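Local coordinates for protein oxidoreductase (Azotobacter vinelandii, PDB 7D5M) that binds NAD+ in a Rossmann-fold domain and is probably an NAD-dependent dehydrogenase related to inositol dehydrogenase, at residues G19-Q24 and G53-V58. Numbering follows the deposited sequence.
Sequences GGRNSQ and GREFGV. With NAD (nicotinamide-adenine-dinucleotide), chain B.
One face of the F56 ring is laid against the backbone of R21, whose CA sits 3.6 Å from the ring centroid and 3° off the normal, a nearly ideal CH-pi contact. R21 N comes over the same ring at F56 CD2 (3.4 Å), while G19 O lies at the ring edge, near its plane, by F56 CE2. With CG anti to the backbone N (chi1 -175°), F56 carries its ring from the helix to the loop. The guanidinium of R21 stands almost perpendicular to this ring and takes E55 OE1 at its own edge, in plane: R21 NH1 donates to E55 OE1 (3.0 Å) in a nearly straight hydrogen bond, part of a salt bridge, on the anti side of the carboxylate. A bend at chi3 (77°) brings the guanidinium to E55 after its CB and CG have passed F56 CD1. Were F56 replaced by an alanine, R21 CA and N would probably lose the ring beneath them and a gap would open between helix and loop. That loop is the glycine-rich turn of a Rossmann fold: S23 N closes the type I turn on G20 O (3.0 Å), and S23 OG gives the same oxygen a second hydrogen bond (2.8 Å), while G20 N reaches the ribose hydroxyl NAD O3B (2.9 Å) and Q24 N the phosphate oxygen NAD O2A (3.1 Å). N3 of the second subunit packs on F56 and its ND2 hydrogen-bonds to R21 O. The loop joins strand 12-16 to helix 26-34, and helix 50-59, which follows the neighbouring parallel strand 39-45, lays F56 against it.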
loop_
_atom_site.group_PDB
_atom_site.type_symbol
_atom_site.label_atom_id
_atom_site.label_comp_id
_atom_site.label_asym_id
_atom_site.label_seq_id
_atom_site.Cartn_x
_atom_site.Cartn_y
_atom_site.Cartn_z
ATOM N N GLY A 19 -6.704 24.562 -26.710
ATOM C CA GLY A 19 -7.341 24.384 -25.396
ATOM C C GLY A 19 -8.839 24.619 -25.460
ATOM O O GLY A 19 -9.411 25.023 -24.440
ATOM N N GLY A 20 -9.463 24.338 -26.604
ATOM C CA GLY A 20 -10.885 24.618 -26.840
ATOM C C GLY A 20 -11.815 23.656 -26.110
ATOM O O GLY A 20 -11.353 22.859 -25.239
ATOM N N ARG A 21 -13.096 23.739 -26.456
ATOM C CA ARG A 21 -14.220 23.103 -25.722
ATOM C C ARG A 21 -13.982 21.612 -25.498
ATOM O O ARG A 21 -14.307 21.140 -24.402
ATOM C CB ARG A 21 -15.531 23.274 -26.488
ATOM C CG ARG A 21 -16.752 22.938 -25.647
ATOM C CD ARG A 21 -17.985 23.661 -26.143
ATOM N NE ARG A 21 -18.499 23.000 -27.327
ATOM C CZ ARG A 21 -19.170 23.606 -28.306
ATOM N NH1 ARG A 21 -19.383 24.914 -28.261
ATOM N NH2 ARG A 21 -19.604 22.901 -29.341
ATOM N N ASN A 22 -13.469 20.898 -26.498
ATOM C CA ASN A 22 -13.355 19.420 -26.434
ATOM C C ASN A 22 -11.918 18.986 -26.123
ATOM O O ASN A 22 -11.666 17.772 -26.201
ATOM C CB ASN A 22 -13.885 18.797 -27.730
ATOM C CG ASN A 22 -15.332 19.166 -27.975
ATOM O OD1 ASN A 22 -16.123 19.208 -27.038
ATOM N ND2 ASN A 22 -15.678 19.477 -29.217
ATOM N N SER A 23 -11.011 19.902 -25.769
ATOM C CA SER A 23 -9.576 19.571 -25.543
ATOM C C SER A 23 -9.378 18.817 -24.221
ATOM O O SER A 23 -10.160 19.009 -23.282
ATOM C CB SER A 23 -8.699 20.795 -25.599
ATOM O OG SER A 23 -8.931 21.621 -24.472
ATOM N N GLN A 24 -8.316 18.013 -24.143
ATOM C CA GLN A 24 -7.928 17.329 -22.883
ATOM C C GLN A 24 -7.285 18.337 -21.923
ATOM O O GLN A 24 -7.563 18.261 -20.705
ATOM C CB GLN A 24 -6.937 16.202 -23.159
ATOM C CG GLN A 24 -7.492 15.077 -24.018
ATOM C CD GLN A 24 -6.555 13.892 -24.008
ATOM O OE1 GLN A 24 -5.359 14.010 -24.298
ATOM N NE2 GLN A 24 -7.083 12.734 -23.644
ATOM N N GLY A 53 -14.728 27.823 -31.475
ATOM C CA GLY A 53 -13.758 28.577 -30.656
ATOM C C GLY A 53 -14.402 29.809 -30.038
ATOM O O GLY A 53 -14.165 30.076 -28.856
ATOM N N ARG A 54 -15.197 30.549 -30.810
ATOM C CA ARG A 54 -15.852 31.789 -30.330
ATOM C C ARG A 54 -16.979 31.425 -29.355
ATOM O O ARG A 54 -17.086 32.091 -28.312
ATOM C CB ARG A 54 -16.384 32.639 -31.486
ATOM C CG ARG A 54 -17.070 33.912 -31.017
ATOM C CD ARG A 54 -17.360 34.909 -32.122
ATOM N NE ARG A 54 -16.136 35.503 -32.646
ATOM C CZ ARG A 54 -15.624 35.280 -33.859
ATOM N NH1 ARG A 54 -16.221 34.467 -34.718
ATOM N NH2 ARG A 54 -14.500 35.880 -34.206
ATOM N N GLU A 55 -17.807 30.430 -29.683
ATOM C CA GLU A 55 -18.869 29.945 -28.761
ATOM C C GLU A 55 -18.242 29.665 -27.392
ATOM O O GLU A 55 -18.814 30.093 -26.368
ATOM C CB GLU A 55 -19.522 28.657 -29.253
ATOM C CG GLU A 55 -20.488 28.855 -30.398
ATOM C CD GLU A 55 -20.960 27.541 -30.996
ATOM O OE1 GLU A 55 -20.842 26.497 -30.313
ATOM O OE2 GLU A 55 -21.424 27.555 -32.145
ATOM N N PHE A 56 -17.120 28.948 -27.377
ATOM C CA PHE A 56 -16.466 28.492 -26.122
ATOM C C PHE A 56 -15.825 29.694 -25.414
ATOM O O PHE A 56 -16.010 29.844 -24.189
ATOM C CB PHE A 56 -15.459 27.371 -26.394
ATOM C CG PHE A 56 -14.856 26.781 -25.145
ATOM C CD1 PHE A 56 -15.671 26.267 -24.147
ATOM C CD2 PHE A 56 -13.482 26.719 -24.974
ATOM C CE1 PHE A 56 -15.119 25.728 -22.996
ATOM C CE2 PHE A 56 -12.936 26.161 -23.831
ATOM C CZ PHE A 56 -13.756 25.674 -22.843
ATOM N N GLY A 57 -15.082 30.531 -26.148
ATOM C CA GLY A 57 -14.474 31.757 -25.593
ATOM C C GLY A 57 -15.508 32.577 -24.834
ATOM O O GLY A 57 -15.218 33.005 -23.691
ATOM N N VAL A 58 -16.703 32.731 -25.406
ATOM C CA VAL A 58 -17.802 33.522 -24.771
ATOM C C VAL A 58 -18.215 32.835 -23.465
ATOM O O VAL A 58 -18.390 33.564 -22.453
ATOM C CB VAL A 58 -18.992 33.738 -25.723
ATOM C CG1 VAL A 58 -20.227 34.252 -24.991
ATOM C CG2 VAL A 58 -18.598 34.684 -26.852
HETATM P PA NAD B . -6.589 17.810 -28.057
HETATM O O1A NAD B . -6.651 17.247 -29.442
HETATM O O2A NAD B . -7.394 17.204 -26.952
HETATM O O5B NAD B . -6.908 19.383 -28.133
HETATM C C5B NAD B . -6.475 20.218 -29.251
HETATM C C4B NAD B . -7.196 21.540 -29.144
HETATM O O4B NAD B . -6.552 22.533 -29.984
HETATM C C3B NAD B . -8.661 21.522 -29.598
HETATM O O3B NAD B . -9.413 22.442 -28.821
HETATM C C2B NAD B . -8.543 21.961 -31.062
HETATM O O2B NAD B . -9.727 22.486 -31.617
HETATM C C1B NAD B . -7.490 23.048 -30.907
HETATM N N9A NAD B . -6.766 23.385 -32.123
HETATM C C8A NAD B . -6.203 22.501 -33.006
HETATM N N7A NAD B . -5.547 23.088 -33.976
HETATM C C5A NAD B . -5.667 24.442 -33.706
HETATM C C6A NAD B . -5.170 25.582 -34.369
HETATM N N6A NAD B . -4.405 25.530 -35.462
HETATM N N1A NAD B . -5.462 26.791 -33.829
HETATM C C2A NAD B . -6.226 26.830 -32.726
HETATM N N3A NAD B . -6.735 25.825 -32.010
HETATM C C4A NAD B . -6.416 24.641 -32.561
HETATM O O3 NAD B . -5.052 17.813 -27.551
HETATM P PN NAD B . -4.470 17.780 -26.037
HETATM O O1N NAD B . -4.420 16.360 -25.546
HETATM O O2N NAD B . -5.205 18.798 -25.217
HETATM O O5D NAD B . -2.954 18.249 -26.260
HETATM C C5D NAD B . -2.631 19.531 -26.802
HETATM C C4D NAD B . -1.173 19.755 -26.512
HETATM O O4D NAD B . -0.961 19.643 -25.081
HETATM C C3D NAD B . -0.237 18.722 -27.150
HETATM O O3D NAD B . 0.977 19.349 -27.524
HETATM C C2D NAD B . -0.025 17.703 -26.024
HETATM O O2D NAD B . 1.198 16.991 -26.134
HETATM C C1D NAD B . 0.000 18.632 -24.809
HETATM N N1N NAD B . -0.362 17.978 -23.514
HETATM C C2N NAD B . 0.476 18.131 -22.430
HETATM C C3N NAD B . 0.198 17.493 -21.220
HETATM C C7N NAD B . 1.075 17.838 -20.036
HETATM O O7N NAD B . 1.808 18.831 -20.107
HETATM N N7N NAD B . 0.988 17.066 -18.957
HETATM C C4N NAD B . -0.872 16.594 -21.160
HETATM C C5N NAD B . -1.699 16.438 -22.272
HETATM C C6N NAD B . -1.508 17.248 -23.370
#